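Local coordinates for putative mandelate racemase (Salmonella typhimurium, PDB 2O56), which is a magnesium-binding member of the enolase superfamily that probably acts as a hydro-lyase, its substrate being unknown, at residues M4-D10 with V30-E36; V14-F18 with P357-T361; F139-D143 with T162-Y168; W184-N190 with H223-D227. One frame throughout, in Å; residues are numbered along the deposited sequence.

Contact 1. Residues M4-D10 with V30-E36; sequences MKITSVD and VKINTDE
A classic beta bulge sets two residues, Thr7 and Ser8, against the single residue Asn33, interrupting the antiparallel pairing of the first two strands of the N-terminal capping domain. The carbonyl O of Asn33 takes a firm bond from Thr7 N at 2.7 Å, while Ser8 N and the Thr7 hydroxyl reach the same oxygen only weakly. From the hydrogen-bonded pair of Ser8 with Asn33 at the bulge, regular pairing runs through the non-hydrogen-bonded Val9 and Ile32 to the hydrogen-bonded Asp10 and Lys31.

Ser8, Asp10, Lys31 and Asn33 share one polar face. Asn33, its CG beside the backbone N (chi1 -56°), turns its amide along this face toward the partner strand, where ND2 gives one bond to Ser8 OG at 3.0 Å and another to Asp10 OD2 at 2.7 Å. The latter oxygen lies in the amide plane, yet the donor approaches it from above the carboxylate plane. Lys31 runs beside Asp10, curls at its end, and places NZ 2.7 Å from Asn33 OD1 and 3.6 Å from Asp10 OD2, a longer salt bridge. On the other face Val9 CG1 meets Val30 CG1 at 3.5 Å, and Ile32 packs on helix 93-114.

Bonds from ND2 to Ser8 and Asp10, and at OD1 with Lys31 and Ser39, probably fix the rotation of the Asn33 amide. Thr397 grips the other Asp10 oxygen, and the lysine probably offsets the aspartate's negative charge.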
# COMPACT_ATOMS: atom_id res chain seq x y z
N MET A 4 39.55 -19.54 26.88
CA MET A 4 40.14 -18.25 27.22
C MET A 4 39.15 -17.26 27.82
O MET A 4 37.95 -17.40 27.67
CB MET A 4 40.91 -17.62 26.05
CG MET A 4 40.36 -17.94 24.69
SD MET A 4 41.31 -17.24 23.31
CE MET A 4 42.89 -16.91 24.03
N LYS A 5 39.71 -16.27 28.50
CA LYS A 5 38.96 -15.28 29.25
C LYS A 5 39.57 -13.99 28.81
O LYS A 5 40.79 -13.90 28.63
CB LYS A 5 39.24 -15.42 30.76
CG LYS A 5 38.24 -16.28 31.51
CD LYS A 5 38.67 -16.40 32.97
CE LYS A 5 37.50 -16.75 33.88
NZ LYS A 5 37.04 -18.15 33.69
N ILE A 6 38.73 -12.98 28.65
CA ILE A 6 39.19 -11.60 28.55
C ILE A 6 39.66 -11.17 29.94
O ILE A 6 38.92 -11.29 30.92
CB ILE A 6 38.07 -10.67 28.02
CG1 ILE A 6 37.62 -11.11 26.62
CG2 ILE A 6 38.54 -9.21 27.99
CD1 ILE A 6 36.30 -10.43 26.11
N THR A 7 40.90 -10.70 30.03
CA THR A 7 41.46 -10.29 31.33
C THR A 7 41.49 -8.78 31.50
O THR A 7 41.31 -8.28 32.61
CB THR A 7 42.85 -10.91 31.59
OG1 THR A 7 43.69 -10.69 30.45
CG2 THR A 7 42.73 -12.40 31.82
N SER A 8 41.68 -8.06 30.40
CA SER A 8 41.64 -6.60 30.42
C SER A 8 41.41 -6.05 29.00
O SER A 8 41.61 -6.76 28.01
CB SER A 8 42.96 -6.05 30.96
OG SER A 8 44.00 -6.22 30.00
N VAL A 9 40.99 -4.79 28.92
CA VAL A 9 40.81 -4.12 27.65
C VAL A 9 41.48 -2.75 27.76
O VAL A 9 41.22 -2.02 28.70
CB VAL A 9 39.30 -3.92 27.28
CG1 VAL A 9 39.18 -3.22 25.91
CG2 VAL A 9 38.56 -5.23 27.25
N ASP A 10 42.33 -2.43 26.80
CA ASP A 10 42.93 -1.12 26.72
C ASP A 10 42.21 -0.34 25.66
O ASP A 10 41.99 -0.83 24.56
CB ASP A 10 44.41 -1.23 26.36
CG ASP A 10 45.17 -2.16 27.28
OD1 ASP A 10 45.29 -1.84 28.48
OD2 ASP A 10 45.62 -3.24 26.82
N VAL A 30 40.79 -0.41 20.27
CA VAL A 30 40.44 -1.27 21.40
C VAL A 30 41.36 -2.47 21.29
O VAL A 30 41.44 -3.08 20.22
CB VAL A 30 38.99 -1.76 21.30
CG1 VAL A 30 38.65 -2.68 22.45
CG2 VAL A 30 38.02 -0.59 21.28
N LYS A 31 42.08 -2.76 22.37
CA LYS A 31 43.00 -3.89 22.43
C LYS A 31 42.51 -4.78 23.55
O LYS A 31 42.48 -4.38 24.70
CB LYS A 31 44.41 -3.40 22.74
CG LYS A 31 45.47 -4.50 22.73
CD LYS A 31 46.86 -3.90 22.96
CE LYS A 31 47.87 -4.96 23.37
NZ LYS A 31 47.78 -5.24 24.80
N ILE A 32 42.12 -6.00 23.20
CA ILE A 32 41.45 -6.86 24.12
C ILE A 32 42.47 -7.93 24.50
O ILE A 32 43.13 -8.52 23.62
CB ILE A 32 40.22 -7.52 23.47
CG1 ILE A 32 39.17 -6.45 23.15
CG2 ILE A 32 39.61 -8.55 24.39
CD1 ILE A 32 37.82 -7.02 22.78
N ASN A 33 42.63 -8.17 25.81
CA ASN A 33 43.73 -9.01 26.29
C ASN A 33 43.18 -10.25 26.96
O ASN A 33 42.19 -10.17 27.68
CB ASN A 33 44.64 -8.23 27.24
CG ASN A 33 45.19 -6.97 26.61
OD1 ASN A 33 45.84 -7.02 25.57
ND2 ASN A 33 44.91 -5.82 27.22
N THR A 34 43.82 -11.39 26.73
CA THR A 34 43.29 -12.65 27.23
C THR A 34 44.24 -13.32 28.21
O THR A 34 45.43 -13.01 28.24
CB THR A 34 42.95 -13.64 26.09
OG1 THR A 34 44.14 -13.95 25.36
CG2 THR A 34 41.91 -13.05 25.13
N ASP A 35 43.73 -14.27 28.98
CA ASP A 35 44.57 -15.05 29.88
C ASP A 35 45.63 -15.92 29.17
O ASP A 35 46.56 -16.40 29.80
CB ASP A 35 43.73 -15.89 30.84
CG ASP A 35 42.78 -16.85 30.13
OD1 ASP A 35 42.77 -16.90 28.88
OD2 ASP A 35 42.05 -17.57 30.84
N GLU A 36 45.48 -16.10 27.86
CA GLU A 36 46.41 -16.93 27.11
C GLU A 36 47.41 -16.11 26.35
O GLU A 36 48.22 -16.64 25.61
CB GLU A 36 45.66 -17.87 26.17
CG GLU A 36 44.92 -18.97 26.90
CD GLU A 36 44.32 -19.98 25.95
OE1 GLU A 36 44.75 -20.03 24.78
OE2 GLU A 36 43.41 -20.73 26.37

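Contact 2. Residues V14-F18 with P357-T361; sequences VANDF and PNTQT
Phe18 and Pro357 meet where a loop of the N-terminal capping domain, leaving strand 6-13, reaches the C-terminal part of the enolase-superfamily fold at the short helix 356-359. From CB the phenylalanine side chain leads, with CG beside the backbone N (chi1 -65°), into a ring laid across the proline. Phe18 CG is 4.1 Å from Pro357 CB, CD1 and CD2 are slightly nearer, and CE1 touches both CB and CG of the proline. At the tip, CZ is 3.7 Å from Pro357 CB, while Phe18 CE2 leans to Asn358, 3.5 Å from its backbone N, with CB a little farther. Pro357 CB therefore sits over the middle of one ring face, 3.6 Å from the centroid and 9° off the normal, a well-centred CH-pi contact. The ring also meets Trp25 edge-to-face, a neighbour from its own loop.

At the start of the loop segment, Val14 CG1 rests on Thr361 CG2 at 4.0 Å. Thr361 is in turn held to the helix by its hydroxyl, which donates to the carbonyl O of Asn358. No direct hydrogen bond joins the two segments; instead one water accepts from Asp17 N at 2.9 Å and from Gln360 NE2 at 2.8 Å.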
# COMPACT_ATOMS: atom_id res chain seq x y z
N VAL A 14 45.02 7.03 19.92
CA VAL A 14 46.24 6.78 19.13
C VAL A 14 46.95 8.09 18.81
O VAL A 14 46.40 8.95 18.12
CB VAL A 14 45.90 6.01 17.82
CG1 VAL A 14 47.13 5.91 16.87
CG2 VAL A 14 45.32 4.62 18.14
N ALA A 15 48.17 8.24 19.34
CA ALA A 15 49.03 9.41 19.07
C ALA A 15 49.57 9.36 17.65
O ALA A 15 50.03 8.32 17.19
CB ALA A 15 50.20 9.48 20.07
N ASN A 16 49.54 10.51 16.98
CA ASN A 16 49.77 10.55 15.53
C ASN A 16 50.24 11.92 15.06
O ASN A 16 49.95 12.95 15.68
CB ASN A 16 48.51 10.14 14.75
CG ASN A 16 47.33 11.07 15.01
OD1 ASN A 16 46.49 10.79 15.86
ND2 ASN A 16 47.26 12.18 14.27
N ASP A 17 50.94 11.92 13.93
CA ASP A 17 51.56 13.13 13.44
C ASP A 17 50.71 14.01 12.53
O ASP A 17 51.18 15.05 12.05
CB ASP A 17 52.94 12.84 12.85
CG ASP A 17 54.02 12.81 13.92
OD1 ASP A 17 54.83 13.76 13.94
OD2 ASP A 17 54.02 11.86 14.75
N PHE A 18 49.45 13.63 12.32
CA PHE A 18 48.47 14.55 11.73
C PHE A 18 48.07 15.67 12.71
O PHE A 18 46.92 15.74 13.16
CB PHE A 18 47.24 13.80 11.21
CG PHE A 18 47.53 12.87 10.06
CD1 PHE A 18 48.12 13.33 8.88
CD2 PHE A 18 47.19 11.52 10.14
CE1 PHE A 18 48.38 12.46 7.82
CE2 PHE A 18 47.43 10.65 9.08
CZ PHE A 18 48.03 11.12 7.91
N PRO A 357 52.43 9.53 8.59
CA PRO A 357 51.73 9.68 9.89
C PRO A 357 50.57 8.69 10.12
O PRO A 357 50.24 8.39 11.28
CB PRO A 357 51.20 11.12 9.85
CG PRO A 357 52.06 11.82 8.85
CD PRO A 357 52.39 10.79 7.82
N ASN A 358 49.98 8.19 9.03
CA ASN A 358 49.03 7.10 9.11
C ASN A 358 49.69 5.73 9.28
O ASN A 358 49.40 4.99 10.23
CB ASN A 358 48.11 7.08 7.89
CG ASN A 358 46.92 6.14 8.07
OD1 ASN A 358 46.11 6.31 8.99
ND2 ASN A 358 46.82 5.14 7.21
N THR A 359 50.58 5.39 8.35
CA THR A 359 51.04 4.02 8.24
C THR A 359 51.98 3.64 9.38
O THR A 359 52.04 2.47 9.75
CB THR A 359 51.74 3.74 6.90
OG1 THR A 359 52.85 4.62 6.76
CG2 THR A 359 50.77 3.95 5.75
N GLN A 360 52.68 4.62 9.93
CA GLN A 360 53.66 4.37 10.99
C GLN A 360 53.02 4.02 12.32
O GLN A 360 53.69 3.54 13.22
CB GLN A 360 54.64 5.55 11.13
CG GLN A 360 54.20 6.67 12.11
CD GLN A 360 54.93 8.01 11.91
OE1 GLN A 360 55.98 8.09 11.25
NE2 GLN A 360 54.37 9.08 12.48
N THR A 361 51.71 4.24 12.44
CA THR A 361 50.98 3.86 13.66
C THR A 361 50.93 2.36 13.83
O THR A 361 50.78 1.88 14.95
CB THR A 361 49.53 4.45 13.74
OG1 THR A 361 48.73 3.96 12.65
CG2 THR A 361 49.55 5.96 13.70
O HOH W 1 51.63 9.15 13.25

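Contact 3. Residues F139-D143 with T162-Y168; sequences FGWGD and TAVSEGY
Trp141 and Ala163 bring the two segments together, their CA atoms 6.3 Å apart, where an irregular loop following strand 130-135 passes the end of helix 153-165. The loop is extended at Trp141 between glycines of positive phi, and the helix finishes in a Schellman motif whose positive-phi residue is Gly167. Glu166, just before this turn, and Tyr168, just after it, both reach the indole, as does the last helical turn.

Trp141, its CG anti to the backbone N (chi1 -159°), slides its five-membered ring under Ala163. The methyl CB sits over that face, 3.9 Å from the centroid, as a CH-pi contact. Thr162 CG2 comes to the indole near its plane and lies 3.6 Å from Trp141 O. The six-membered ring turns its edge to the face of Tyr168 in an offset edge-to-face pair, with centroids 5.7 Å apart and planes at 83°. Leu349 of strand 347-350 packs against both aromatics.

At the indole edge NE1 donates to Glu166 OE1 at 2.9 Å, meeting the oxygen from above the carboxylate plane. This bond, with the methyl over one face and the Tyr168 pair, probably fixes the orientation of the ring, and through it the extended glutamate satisfies the one polar side-chain atom of a buried tryptophan.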
# COMPACT_ATOMS: atom_id res chain seq x y z
N PHE A 139 40.38 17.49 -2.36
CA PHE A 139 41.51 17.80 -1.50
C PHE A 139 42.83 17.48 -2.18
O PHE A 139 43.89 17.52 -1.54
CB PHE A 139 41.39 17.08 -0.17
CG PHE A 139 40.13 17.40 0.59
CD1 PHE A 139 39.75 18.72 0.79
CD2 PHE A 139 39.34 16.39 1.10
CE1 PHE A 139 38.59 19.02 1.49
CE2 PHE A 139 38.17 16.68 1.81
CZ PHE A 139 37.80 18.00 2.01
N GLY A 140 42.77 17.16 -3.46
CA GLY A 140 43.96 16.89 -4.25
C GLY A 140 44.38 15.44 -4.30
O GLY A 140 43.81 14.58 -3.61
N TRP A 141 45.38 15.17 -5.13
CA TRP A 141 45.97 13.85 -5.25
C TRP A 141 47.39 14.01 -5.80
O TRP A 141 47.66 14.96 -6.54
CB TRP A 141 45.14 12.97 -6.19
CG TRP A 141 45.40 11.51 -5.95
CD1 TRP A 141 46.28 10.70 -6.62
CD2 TRP A 141 44.78 10.69 -4.96
NE1 TRP A 141 46.24 9.43 -6.10
CE2 TRP A 141 45.33 9.40 -5.08
CE3 TRP A 141 43.80 10.93 -3.98
CZ2 TRP A 141 44.94 8.34 -4.26
CZ3 TRP A 141 43.42 9.88 -3.17
CH2 TRP A 141 43.99 8.60 -3.30
N GLY A 142 48.26 13.06 -5.47
CA GLY A 142 49.70 13.15 -5.77
C GLY A 142 50.49 13.61 -4.55
O GLY A 142 49.90 14.11 -3.59
N ASP A 143 51.80 13.44 -4.58
CA ASP A 143 52.63 14.00 -3.50
C ASP A 143 52.80 15.52 -3.60
O ASP A 143 52.74 16.09 -4.69
CB ASP A 143 53.98 13.28 -3.38
CG ASP A 143 54.77 13.29 -4.67
OD1 ASP A 143 54.61 12.34 -5.47
OD2 ASP A 143 55.55 14.24 -4.88
N THR A 162 46.10 12.88 -12.31
CA THR A 162 47.15 12.38 -11.44
C THR A 162 46.83 11.00 -10.88
O THR A 162 47.67 10.11 -10.89
CB THR A 162 47.47 13.38 -10.31
OG1 THR A 162 47.88 14.63 -10.89
CG2 THR A 162 48.56 12.87 -9.38
N ALA A 163 45.60 10.82 -10.40
CA ALA A 163 45.18 9.55 -9.81
C ALA A 163 45.16 8.44 -10.86
O ALA A 163 45.54 7.30 -10.59
CB ALA A 163 43.78 9.70 -9.15
N VAL A 164 44.73 8.79 -12.07
CA VAL A 164 44.69 7.85 -13.19
C VAL A 164 46.11 7.39 -13.54
O VAL A 164 46.35 6.21 -13.81
CB VAL A 164 43.98 8.46 -14.44
CG1 VAL A 164 44.19 7.59 -15.67
CG2 VAL A 164 42.49 8.65 -14.18
N SER A 165 47.06 8.32 -13.47
CA SER A 165 48.45 8.03 -13.77
C SER A 165 49.08 7.07 -12.76
O SER A 165 50.02 6.35 -13.09
CB SER A 165 49.26 9.32 -13.86
OG SER A 165 49.58 9.81 -12.57
N GLU A 166 48.54 7.05 -11.54
CA GLU A 166 49.02 6.13 -10.50
C GLU A 166 48.37 4.74 -10.56
O GLU A 166 48.68 3.88 -9.75
CB GLU A 166 48.79 6.72 -9.12
CG GLU A 166 49.52 8.02 -8.85
CD GLU A 166 49.30 8.50 -7.45
OE1 GLU A 166 48.59 7.80 -6.69
OE2 GLU A 166 49.84 9.58 -7.09
N GLY A 167 47.45 4.54 -11.49
CA GLY A 167 46.83 3.23 -11.65
C GLY A 167 45.36 3.10 -11.29
O GLY A 167 44.79 2.02 -11.40
N TYR A 168 44.74 4.20 -10.85
CA TYR A 168 43.34 4.18 -10.43
C TYR A 168 42.42 4.40 -11.61
O TYR A 168 42.57 5.36 -12.36
CB TYR A 168 43.09 5.23 -9.33
CG TYR A 168 43.99 5.01 -8.16
CD1 TYR A 168 43.75 3.95 -7.28
CD2 TYR A 168 45.10 5.81 -7.94
CE1 TYR A 168 44.58 3.71 -6.21
CE2 TYR A 168 45.95 5.58 -6.87
CZ TYR A 168 45.67 4.52 -6.01
OH TYR A 168 46.48 4.27 -4.95

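Contact 4. Residues W184-N190 with H223-D227; sequences WNQQNLN and HAFTD
Phe225 is sandwiched between Asn185 and His223, two residues earlier in its own loop, in the tight half of this contact between two loops of the enolase-superfamily barrel domain, the second following strand 217-221. The amide of Asn185 lies nearly flat on the ring, planes 17° apart, with OD1 3.4 Å from Phe225 CG and ND2 3.3 Å from Phe225 CE1. His223 CB covers the opposite face. Trp184, swung out with CG anti to the backbone N (chi1 179°), brings CZ2 to the edge of Phe225, 3.8 Å from CE2, and turns the edge of its six-membered ring to the face of the His223 imidazole in an offset edge-to-face pair, planes at 89°.

The other half is looser and bridged by waters. Leu189 CB still rests on Phe225 O at 3.5 Å, but between the backbones a water donates to that same oxygen at 3.0 Å and accepts only weakly from Leu189 N. A second water lies near Asn190 OD1 and Ala224 O, which also takes a bond from Gln89 of a second subunit.

His223 ND1 bonds Asp174, and its backbone N bonds the magnesium ligand Glu221; its side chain is about 5 Å from the magnesium ion. The aromatic cluster and these bonds together therefore probably hold the imidazole in a set orientation beside the metal site.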
# COMPACT_ATOMS: atom_id res chain seq x y z
N TRP A 184 35.32 25.29 2.88
CA TRP A 184 34.72 23.96 2.88
C TRP A 184 33.45 23.94 3.72
O TRP A 184 33.51 24.25 4.91
CB TRP A 184 35.70 22.92 3.45
CG TRP A 184 35.13 21.51 3.49
CD1 TRP A 184 34.76 20.80 4.61
CD2 TRP A 184 34.86 20.65 2.37
NE1 TRP A 184 34.28 19.57 4.25
CE2 TRP A 184 34.33 19.45 2.88
CE3 TRP A 184 35.02 20.79 0.98
CZ2 TRP A 184 33.95 18.38 2.06
CZ3 TRP A 184 34.64 19.73 0.16
CH2 TRP A 184 34.12 18.54 0.70
N ASN A 185 32.34 23.55 3.10
CA ASN A 185 31.07 23.32 3.79
C ASN A 185 30.65 24.56 4.57
O ASN A 185 30.44 24.52 5.78
CB ASN A 185 31.16 22.09 4.72
CG ASN A 185 29.79 21.61 5.19
OD1 ASN A 185 28.77 21.81 4.52
ND2 ASN A 185 29.77 20.97 6.36
N GLN A 186 30.52 25.68 3.87
CA GLN A 186 30.13 26.88 4.56
C GLN A 186 28.92 27.57 3.98
O GLN A 186 28.38 28.51 4.58
CB GLN A 186 31.31 27.83 4.70
CG GLN A 186 32.17 27.50 5.92
CD GLN A 186 33.42 28.34 5.97
OE1 GLN A 186 33.51 29.41 5.35
NE2 GLN A 186 34.41 27.86 6.71
N GLN A 187 28.46 27.10 2.82
CA GLN A 187 27.21 27.59 2.25
C GLN A 187 26.03 26.71 2.68
O GLN A 187 26.21 25.54 3.02
CB GLN A 187 27.31 27.77 0.72
CG GLN A 187 27.78 26.54 0.00
CD GLN A 187 28.60 26.81 -1.24
OE1 GLN A 187 28.47 27.85 -1.88
NE2 GLN A 187 29.44 25.84 -1.59
N ASN A 188 24.83 27.28 2.71
CA ASN A 188 23.64 26.49 3.04
C ASN A 188 23.20 25.72 1.80
O ASN A 188 22.75 26.30 0.81
CB ASN A 188 22.50 27.39 3.55
CG ASN A 188 21.21 26.62 3.81
OD1 ASN A 188 21.23 25.52 4.36
ND2 ASN A 188 20.09 27.21 3.42
N LEU A 189 23.33 24.40 1.86
CA LEU A 189 23.04 23.58 0.69
C LEU A 189 21.68 22.90 0.77
O LEU A 189 21.40 22.00 -0.01
CB LEU A 189 24.18 22.59 0.42
CG LEU A 189 25.55 23.13 -0.01
CD1 LEU A 189 26.56 22.00 -0.15
CD2 LEU A 189 25.46 23.94 -1.32
N ASN A 190 20.82 23.34 1.69
CA ASN A 190 19.44 22.84 1.83
C ASN A 190 18.41 23.63 1.03
O ASN A 190 18.50 24.85 0.92
CB ASN A 190 19.01 22.83 3.29
CG ASN A 190 19.99 22.07 4.20
OD1 ASN A 190 20.10 20.84 4.13
ND2 ASN A 190 20.69 22.81 5.05
N HIS A 223 28.09 14.02 0.91
CA HIS A 223 28.35 14.10 2.35
C HIS A 223 27.09 14.35 3.19
O HIS A 223 27.21 14.64 4.39
CB HIS A 223 29.36 15.21 2.68
CG HIS A 223 30.79 14.86 2.37
ND1 HIS A 223 31.48 15.42 1.31
CD2 HIS A 223 31.66 14.04 3.00
CE1 HIS A 223 32.71 14.95 1.29
NE2 HIS A 223 32.85 14.11 2.31
N ALA A 224 25.91 14.26 2.57
CA ALA A 224 24.63 14.70 3.16
C ALA A 224 24.65 16.16 3.62
O ALA A 224 24.01 16.51 4.63
CB ALA A 224 24.19 13.75 4.30
N PHE A 225 25.36 17.00 2.87
CA PHE A 225 25.35 18.45 3.10
C PHE A 225 24.12 19.01 2.37
O PHE A 225 23.57 20.07 2.73
CB PHE A 225 26.64 19.12 2.54
CG PHE A 225 27.94 18.71 3.26
CD1 PHE A 225 27.94 18.27 4.58
CD2 PHE A 225 29.16 18.80 2.59
CE1 PHE A 225 29.12 17.91 5.23
CE2 PHE A 225 30.36 18.44 3.23
CZ PHE A 225 30.34 18.01 4.56
N THR A 226 23.69 18.31 1.34
CA THR A 226 22.46 18.61 0.63
C THR A 226 21.25 18.01 1.38
O THR A 226 21.41 17.13 2.25
CB THR A 226 22.49 18.02 -0.79
OG1 THR A 226 23.09 16.72 -0.75
CG2 THR A 226 23.30 18.92 -1.75
N ASP A 227 20.05 18.50 1.06
CA ASP A 227 18.84 17.81 1.47
C ASP A 227 18.17 17.19 0.24
O ASP A 227 18.75 17.19 -0.85
CB ASP A 227 17.92 18.73 2.30
CG ASP A 227 17.22 19.82 1.47
OD1 ASP A 227 17.55 20.00 0.28
OD2 ASP A 227 16.32 20.51 2.02
O HOH W 2 25.01 22.41 4.00
O HOH W 3 22.08 18.62 5.29

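Overall arrangement
The four contacts run from the capping domain to the metal-bearing barrel. Contact 1 pairs strands at one end of the molecule, its centre about 26 Å from the chain's centre, and contact 2 continues directly from its first strand, their centres 24 Å apart, to reach the C-terminal part of the fold. Contacts 3 and 4 lie across the chain's centre from contact 1, with centres 41 and 43 Å from it. They touch each other: Phe139 CZ packs on Trp184 CE2 at 3.9 Å, although their centres are 26 Å apart. Proximity to magnesium, held by Glu221, Glu247 and Glu273, separates this pair: the His223 side chain of contact 4 is about 5 Å from the ion, the Trp141 side chain of contact 3 about 13 Å.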